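Local coordinates for protein glycerol trinitrate reductase (Agrobacterium tumefaciens, PDB 5EPD) that probably reduces glycerol trinitrate as a flavin-dependent oxidoreductase of the Old Yellow Enzyme family, its structure here being the FMN-free form, at residues Y65-S76 with A109-Q120; I341-R349 with G371-T381. All blocks are in the same frame, centred on the assembly; numbering follows the deposited sequence.

In the fold
Following the chain from the N terminus, the helix 61-66 turns through a loop into barrel strand 73-80, helix 97-112 packs outside, and strand 117-122 returns beside strand 73-80; interaction 1 closes the loop between them, which carries helix 97-112, within the eight-stranded TIM barrel. The chain then completes the barrel with strand 333-336, and helices 338-342 and 346-352 follow. Interaction 2 closes a second, shorter loop, drawing the C-terminal segment 371-381 onto 341-349. The two loops neither nest nor cross; one ends before the other begins. Yet the contacts touch in space: Arg68 reaches the carbonyl of Ile341, and Ser70 meets Glu348, joining the loop before strand 73-80 to the C-terminal region.

Interaction 1: Y65-S76 with A109-Q120; sequences YAQRASAGLIIS and AVHKKGGRIVLQ
Strands 73-75 and 117-120 run parallel, their axes 4.8 Å apart at closest approach and 17° off exact alignment, as neighbours in the TIM barrel and the two strands of a right-handed beta-alpha-beta unit. The ladder is short: Ile74 N donates to Arg116 O (2.9 Å) from above the carbonyl plane, Val118 N to Ile74 O and Ser76 N to Val118 O, the last nearly straight at 177°. On one face of the sheet, Ile74 CB lies 4.1 Å from Ile117 CG1, whose extended chain carries CD1 over one face of the Tyr65 ring. The hydroxyl of that ring bonds to Glu77. Ile75 and Val118 share the other face, and Leu73 CD1 reaches to touch both Arg116 CB and Val118 CG2. Outside the barrel, Ala66 CB meets Ala109 CB between helices 61-66 and 97-112, and beyond their ends Ala69 CB presses on Lys113 CB at 3.5 Å. Gly114, with positive phi, ends helix 97-112 in a Schellman motif, and water 1 bridges Ala71 O and Arg116 O. A side-chain oxygen follows the three backbone bonds: Ser76 OG, set between its own backbone N and carbonyl carbon (chi1 73°), accepts from Gln120 N at 3.0 Å.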
# COMPACT_ATOMS: atom_id res chain seq x y z
N TYR A 65 14.89 -3.82 -3.38
CA TYR A 65 14.39 -2.48 -3.60
C TYR A 65 15.41 -1.64 -4.36
O TYR A 65 15.05 -0.95 -5.32
CB TYR A 65 14.01 -1.79 -2.29
CG TYR A 65 12.70 -2.28 -1.68
CD1 TYR A 65 11.48 -2.03 -2.31
CD2 TYR A 65 12.68 -3.00 -0.49
CE1 TYR A 65 10.28 -2.48 -1.77
CE2 TYR A 65 11.49 -3.45 0.07
CZ TYR A 65 10.30 -3.19 -0.57
OH TYR A 65 9.12 -3.63 -0.00
N ALA A 66 16.68 -1.71 -3.96
CA ALA A 66 17.76 -1.01 -4.69
C ALA A 66 17.90 -1.41 -6.18
O ALA A 66 18.16 -0.56 -7.03
CB ALA A 66 19.09 -1.17 -3.95
N GLN A 67 17.72 -2.70 -6.47
CA GLN A 67 17.57 -3.16 -7.85
C GLN A 67 16.50 -2.42 -8.68
O GLN A 67 16.59 -2.41 -9.91
CB GLN A 67 17.19 -4.64 -7.86
CG GLN A 67 18.29 -5.61 -7.45
CD GLN A 67 17.90 -7.04 -7.74
OE1 GLN A 67 16.70 -7.37 -7.81
NE2 GLN A 67 18.90 -7.90 -7.94
N ARG A 68 15.47 -1.89 -8.02
CA ARG A 68 14.31 -1.23 -8.69
C ARG A 68 14.26 0.26 -8.40
O ARG A 68 13.27 0.91 -8.71
CB ARG A 68 13.01 -1.89 -8.18
CG ARG A 68 12.95 -3.34 -8.60
CD ARG A 68 12.02 -4.24 -7.79
NE ARG A 68 12.02 -5.52 -8.51
CZ ARG A 68 13.05 -6.38 -8.51
NH1 ARG A 68 14.14 -6.16 -7.76
NH2 ARG A 68 12.98 -7.47 -9.27
N ALA A 69 15.35 0.81 -7.87
CA ALA A 69 15.36 2.18 -7.42
C ALA A 69 15.39 3.21 -8.56
O ALA A 69 15.33 4.43 -8.30
CB ALA A 69 16.53 2.38 -6.48
N SER A 70 15.49 2.76 -9.82
CA SER A 70 15.35 3.69 -10.95
C SER A 70 13.88 4.15 -11.08
O SER A 70 13.58 5.14 -11.79
CB SER A 70 15.87 3.09 -12.25
OG SER A 70 15.02 2.07 -12.72
N ALA A 71 12.97 3.46 -10.39
CA ALA A 71 11.60 3.99 -10.25
C ALA A 71 11.64 5.39 -9.62
O ALA A 71 12.34 5.62 -8.61
CB ALA A 71 10.73 3.05 -9.42
N GLY A 72 10.90 6.31 -10.23
CA GLY A 72 10.67 7.63 -9.63
C GLY A 72 10.31 7.53 -8.15
O GLY A 72 10.87 8.26 -7.33
N LEU A 73 9.38 6.64 -7.81
CA LEU A 73 8.98 6.41 -6.42
C LEU A 73 8.65 4.94 -6.22
O LEU A 73 7.92 4.34 -7.06
CB LEU A 73 7.76 7.27 -6.06
CG LEU A 73 7.19 7.16 -4.63
CD1 LEU A 73 8.13 7.75 -3.59
CD2 LEU A 73 5.82 7.81 -4.52
N ILE A 74 9.16 4.36 -5.14
CA ILE A 74 8.79 3.01 -4.73
C ILE A 74 7.83 3.10 -3.57
O ILE A 74 8.10 3.80 -2.59
CB ILE A 74 10.01 2.19 -4.26
CG1 ILE A 74 10.96 1.95 -5.40
CG2 ILE A 74 9.56 0.84 -3.68
CD1 ILE A 74 12.29 1.33 -4.96
N ILE A 75 6.71 2.40 -3.67
CA ILE A 75 5.87 2.18 -2.48
C ILE A 75 6.22 0.80 -1.95
O ILE A 75 6.09 -0.21 -2.66
CB ILE A 75 4.34 2.19 -2.76
CG1 ILE A 75 3.92 3.27 -3.75
CG2 ILE A 75 3.60 2.33 -1.43
CD1 ILE A 75 3.91 4.65 -3.15
N SER A 76 6.65 0.74 -0.71
CA SER A 76 6.99 -0.55 -0.11
C SER A 76 5.78 -1.45 -0.07
O SER A 76 4.63 -0.99 -0.13
CB SER A 76 7.43 -0.41 1.33
OG SER A 76 6.29 -0.11 2.16
N ALA A 109 19.89 1.85 1.01
CA ALA A 109 20.19 1.20 -0.29
C ALA A 109 19.47 1.89 -1.47
O ALA A 109 20.05 2.13 -2.54
CB ALA A 109 19.83 -0.28 -0.23
N VAL A 110 18.19 2.20 -1.25
CA VAL A 110 17.38 2.91 -2.24
C VAL A 110 17.90 4.32 -2.52
O VAL A 110 17.96 4.77 -3.68
CB VAL A 110 15.91 3.02 -1.76
CG1 VAL A 110 15.11 4.02 -2.60
CG2 VAL A 110 15.26 1.66 -1.80
N HIS A 111 18.22 5.03 -1.44
CA HIS A 111 18.71 6.39 -1.52
C HIS A 111 20.06 6.44 -2.17
O HIS A 111 20.30 7.34 -2.98
CB HIS A 111 18.76 7.05 -0.14
CG HIS A 111 17.40 7.40 0.38
ND1 HIS A 111 17.13 7.56 1.73
CD2 HIS A 111 16.23 7.61 -0.26
CE1 HIS A 111 15.86 7.87 1.88
NE2 HIS A 111 15.29 7.89 0.70
N LYS A 112 20.93 5.47 -1.89
CA LYS A 112 22.24 5.44 -2.54
C LYS A 112 22.14 5.19 -4.05
O LYS A 112 23.11 5.46 -4.77
CB LYS A 112 23.18 4.41 -1.90
CG LYS A 112 24.56 4.39 -2.54
CD LYS A 112 25.61 3.75 -1.64
CE LYS A 112 25.51 2.23 -1.64
NZ LYS A 112 26.33 1.60 -2.72
N LYS A 113 21.00 4.69 -4.53
CA LYS A 113 20.78 4.62 -5.98
C LYS A 113 20.12 5.87 -6.55
O LYS A 113 19.75 5.87 -7.72
CB LYS A 113 19.89 3.44 -6.34
CG LYS A 113 20.49 2.09 -6.06
CD LYS A 113 21.53 1.74 -7.09
CE LYS A 113 21.98 0.31 -6.88
NZ LYS A 113 23.16 0.04 -7.73
N GLY A 114 19.95 6.93 -5.76
CA GLY A 114 19.23 8.13 -6.22
C GLY A 114 17.71 8.02 -6.18
O GLY A 114 17.02 8.83 -6.80
N GLY A 115 17.17 7.08 -5.41
CA GLY A 115 15.73 6.77 -5.43
C GLY A 115 14.87 7.39 -4.33
O GLY A 115 15.36 8.08 -3.43
N ARG A 116 13.56 7.14 -4.41
CA ARG A 116 12.61 7.54 -3.36
C ARG A 116 11.80 6.34 -2.91
O ARG A 116 11.48 5.44 -3.71
CB ARG A 116 11.67 8.64 -3.84
CG ARG A 116 12.42 9.86 -4.35
CD ARG A 116 12.93 10.65 -3.16
NE ARG A 116 14.34 11.00 -3.27
CZ ARG A 116 14.94 11.96 -2.56
NH1 ARG A 116 14.26 12.69 -1.68
NH2 ARG A 116 16.24 12.20 -2.72
N ILE A 117 11.48 6.32 -1.63
CA ILE A 117 10.73 5.21 -1.05
C ILE A 117 9.86 5.67 0.11
O ILE A 117 10.32 6.34 1.05
CB ILE A 117 11.64 4.01 -0.63
CG1 ILE A 117 10.77 2.79 -0.32
CG2 ILE A 117 12.56 4.39 0.53
CD1 ILE A 117 11.60 1.56 0.01
N VAL A 118 8.60 5.29 -0.01
CA VAL A 118 7.57 5.57 0.93
C VAL A 118 7.12 4.22 1.53
O VAL A 118 7.04 3.21 0.81
CB VAL A 118 6.46 6.31 0.17
CG1 VAL A 118 5.10 6.14 0.81
CG2 VAL A 118 6.83 7.78 0.06
N LEU A 119 6.86 4.19 2.83
CA LEU A 119 6.34 2.98 3.50
C LEU A 119 4.80 2.94 3.55
O LEU A 119 4.13 3.89 4.00
CB LEU A 119 6.96 2.84 4.90
CG LEU A 119 6.57 1.63 5.76
CD1 LEU A 119 7.64 1.26 6.78
CD2 LEU A 119 5.29 1.90 6.52
N GLN A 120 4.22 1.84 3.08
CA GLN A 120 2.76 1.68 3.16
C GLN A 120 2.33 1.05 4.49
O GLN A 120 2.56 -0.13 4.73
CB GLN A 120 2.19 0.86 1.99
CG GLN A 120 0.66 0.91 1.92
CD GLN A 120 0.06 -0.06 0.92
OE1 GLN A 120 0.36 -1.24 0.95
NE2 GLN A 120 -0.82 0.42 0.08
O HOH W 1 12.93 4.84 -6.01

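Interaction 2: I341-R349 with G371-T381; sequences IANPDLVER and GYTDYPRFSET
The C-terminal segment 371-381, without regular helix or strand, lies along the end of helix 338-342 and the start of helix 346-352, both of which follow the last strand of the TIM barrel. Tyr375 lays its ring flat against the first helix end: Ala342 CA sits 3.4 Å from the ring centroid, 13° off the normal, a CH-pi contact, while Ile341 CG2 runs alongside to CE2 at 3.7 Å. Its hydroxyl bonds to Asn360 N, which fixes the far end of the ring. Two waters stitch the backbones, water 2 from Ile341 O to Tyr372 O and water 3 from Ala342 O to Pro376 O. Further on, Pro344 CG packs on Tyr375 O. Asp345 is the polar centre: its OD1 takes both NE (3.0 Å) and NH2 of Arg349 in a side-on salt bridge. Phe378 CB lies over the centre of the Arg349 guanidinium, and Asp345 CB sits over one face of that of Arg377. With chi1 at 57°, the Asp345 carboxylate is turned so that OD2 also accepts from Phe378 N, a bond of 2.9 Å that arrives on the syn side, 31° out of the carboxylate plane.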
# COMPACT_ATOMS: atom_id res chain seq x y z
N ILE A 341 8.11 -6.57 -10.44
CA ILE A 341 8.61 -7.84 -9.90
C ILE A 341 9.64 -8.45 -10.87
O ILE A 341 10.80 -8.75 -10.51
CB ILE A 341 7.48 -8.86 -9.64
CG1 ILE A 341 6.50 -8.34 -8.57
CG2 ILE A 341 8.06 -10.20 -9.21
CD1 ILE A 341 5.37 -9.30 -8.23
N ALA A 342 9.22 -8.60 -12.13
CA ALA A 342 10.04 -9.34 -13.09
C ALA A 342 11.08 -8.48 -13.85
O ALA A 342 12.03 -9.01 -14.37
CB ALA A 342 9.13 -10.07 -14.08
N ASN A 343 10.90 -7.16 -13.89
CA ASN A 343 11.83 -6.23 -14.58
C ASN A 343 12.38 -5.16 -13.64
O ASN A 343 11.72 -4.12 -13.45
CB ASN A 343 11.13 -5.56 -15.77
CG ASN A 343 10.40 -6.57 -16.65
OD1 ASN A 343 10.92 -7.00 -17.70
ND2 ASN A 343 9.23 -6.99 -16.22
N PRO A 344 13.57 -5.39 -13.03
CA PRO A 344 14.12 -4.37 -12.12
C PRO A 344 14.45 -3.06 -12.84
O PRO A 344 14.41 -1.96 -12.24
CB PRO A 344 15.39 -5.03 -11.53
CG PRO A 344 15.71 -6.18 -12.44
CD PRO A 344 14.40 -6.61 -13.08
N ASP A 345 14.75 -3.20 -14.13
CA ASP A 345 15.04 -2.09 -15.03
C ASP A 345 13.79 -1.65 -15.84
O ASP A 345 13.92 -1.16 -16.96
CB ASP A 345 16.23 -2.45 -15.95
CG ASP A 345 16.00 -3.73 -16.77
OD1 ASP A 345 15.29 -4.65 -16.30
OD2 ASP A 345 16.57 -3.83 -17.88
N LEU A 346 12.59 -1.83 -15.25
CA LEU A 346 11.32 -1.50 -15.90
C LEU A 346 11.30 -0.09 -16.47
O LEU A 346 10.81 0.10 -17.59
CB LEU A 346 10.12 -1.63 -14.92
CG LEU A 346 8.74 -1.38 -15.55
CD1 LEU A 346 8.45 -2.39 -16.65
CD2 LEU A 346 7.67 -1.43 -14.49
N VAL A 347 11.79 0.89 -15.71
CA VAL A 347 11.80 2.26 -16.21
C VAL A 347 12.57 2.33 -17.54
O VAL A 347 12.03 2.78 -18.56
CB VAL A 347 12.38 3.27 -15.18
CG1 VAL A 347 12.41 4.69 -15.77
CG2 VAL A 347 11.51 3.29 -13.94
N GLU A 348 13.79 1.81 -17.52
CA GLU A 348 14.69 1.84 -18.67
C GLU A 348 14.08 1.13 -19.87
O GLU A 348 14.19 1.62 -21.01
CB GLU A 348 16.06 1.21 -18.32
CG GLU A 348 16.90 2.00 -17.29
CD GLU A 348 16.53 1.74 -15.82
OE1 GLU A 348 15.49 1.09 -15.52
OE2 GLU A 348 17.30 2.19 -14.93
N ARG A 349 13.42 -0.00 -19.62
CA ARG A 349 12.80 -0.81 -20.68
C ARG A 349 11.57 -0.14 -21.28
O ARG A 349 11.26 -0.32 -22.46
CB ARG A 349 12.39 -2.19 -20.17
CG ARG A 349 13.55 -3.09 -19.77
CD ARG A 349 13.08 -4.53 -19.73
NE ARG A 349 13.89 -5.35 -18.84
CZ ARG A 349 14.03 -6.67 -18.95
NH1 ARG A 349 13.39 -7.35 -19.90
NH2 ARG A 349 14.80 -7.32 -18.09
N GLY A 371 13.05 -15.79 -7.91
CA GLY A 371 11.76 -15.12 -8.19
C GLY A 371 11.57 -13.84 -7.40
O GLY A 371 10.43 -13.37 -7.25
N TYR A 372 12.69 -13.31 -6.89
CA TYR A 372 12.75 -12.12 -6.02
C TYR A 372 13.85 -11.18 -6.59
O TYR A 372 13.54 -10.16 -7.25
CB TYR A 372 13.04 -12.54 -4.57
CG TYR A 372 12.94 -11.43 -3.48
CD1 TYR A 372 11.82 -10.62 -3.38
CD2 TYR A 372 13.95 -11.26 -2.51
CE1 TYR A 372 11.72 -9.65 -2.39
CE2 TYR A 372 13.86 -10.28 -1.52
CZ TYR A 372 12.73 -9.48 -1.47
OH TYR A 372 12.59 -8.50 -0.50
N THR A 373 15.11 -11.56 -6.35
CA THR A 373 16.27 -10.75 -6.72
C THR A 373 17.07 -11.36 -7.87
O THR A 373 18.11 -10.83 -8.23
CB THR A 373 17.22 -10.57 -5.54
OG1 THR A 373 17.45 -11.85 -4.92
CG2 THR A 373 16.63 -9.62 -4.53
N ASP A 374 16.62 -12.46 -8.46
CA ASP A 374 17.37 -13.07 -9.59
C ASP A 374 16.77 -12.79 -10.98
O ASP A 374 17.11 -13.44 -11.97
CB ASP A 374 17.54 -14.57 -9.36
CG ASP A 374 16.24 -15.32 -9.49
OD1 ASP A 374 15.15 -14.69 -9.48
OD2 ASP A 374 16.32 -16.57 -9.59
N TYR A 375 15.84 -11.84 -11.04
CA TYR A 375 15.30 -11.42 -12.33
C TYR A 375 16.36 -10.59 -13.08
O TYR A 375 16.72 -9.49 -12.63
CB TYR A 375 14.04 -10.59 -12.13
CG TYR A 375 12.77 -11.38 -11.92
CD1 TYR A 375 12.14 -12.02 -12.98
CD2 TYR A 375 12.18 -11.46 -10.65
CE1 TYR A 375 10.97 -12.74 -12.78
CE2 TYR A 375 11.00 -12.15 -10.45
CZ TYR A 375 10.41 -12.79 -11.51
OH TYR A 375 9.22 -13.44 -11.32
N PRO A 376 16.85 -11.11 -14.22
CA PRO A 376 17.86 -10.35 -14.98
C PRO A 376 17.37 -8.98 -15.50
O PRO A 376 16.19 -8.82 -15.83
CB PRO A 376 18.11 -11.25 -16.19
CG PRO A 376 16.78 -11.89 -16.43
CD PRO A 376 16.30 -12.22 -15.02
N ARG A 377 18.30 -8.03 -15.61
CA ARG A 377 18.12 -6.84 -16.46
C ARG A 377 18.11 -7.24 -17.95
O ARG A 377 18.40 -8.38 -18.30
CB ARG A 377 19.20 -5.81 -16.16
CG ARG A 377 19.15 -5.31 -14.72
CD ARG A 377 20.33 -4.43 -14.35
NE ARG A 377 20.33 -3.22 -15.17
CZ ARG A 377 19.70 -2.08 -14.88
NH1 ARG A 377 18.99 -1.93 -13.76
NH2 ARG A 377 19.79 -1.06 -15.73
N PHE A 378 17.79 -6.30 -18.84
CA PHE A 378 17.48 -6.68 -20.23
C PHE A 378 18.65 -7.29 -21.04
O PHE A 378 18.47 -8.26 -21.81
CB PHE A 378 16.84 -5.50 -20.99
CG PHE A 378 16.75 -5.74 -22.46
CD1 PHE A 378 15.96 -6.77 -22.97
CD2 PHE A 378 17.51 -4.98 -23.35
CE1 PHE A 378 15.88 -7.01 -24.33
CE2 PHE A 378 17.44 -5.23 -24.72
CZ PHE A 378 16.62 -6.24 -25.22
N SER A 379 19.84 -6.72 -20.88
CA SER A 379 21.04 -7.26 -21.55
C SER A 379 21.38 -8.73 -21.21
O SER A 379 22.06 -9.41 -21.98
CB SER A 379 22.25 -6.38 -21.24
OG SER A 379 22.26 -6.01 -19.87
N GLU A 380 20.91 -9.20 -20.04
CA GLU A 380 21.16 -10.56 -19.55
C GLU A 380 19.92 -11.46 -19.70
O GLU A 380 19.55 -12.20 -18.78
CB GLU A 380 21.58 -10.51 -18.07
CG GLU A 380 22.99 -10.00 -17.85
CD GLU A 380 23.08 -8.51 -18.01
OE1 GLU A 380 22.36 -7.83 -17.23
OE2 GLU A 380 23.83 -8.03 -18.90
N THR A 381 19.27 -11.39 -20.87
CA THR A 381 17.96 -12.05 -21.10
C THR A 381 17.83 -12.72 -22.46
O THR A 381 16.96 -13.57 -22.67
CB THR A 381 16.83 -11.00 -21.03
OG1 THR A 381 17.16 -10.00 -20.05
CG2 THR A 381 15.49 -11.65 -20.68
O HOH W 2 10.96 -9.69 -7.56
O HOH W 3 13.80 -10.40 -16.32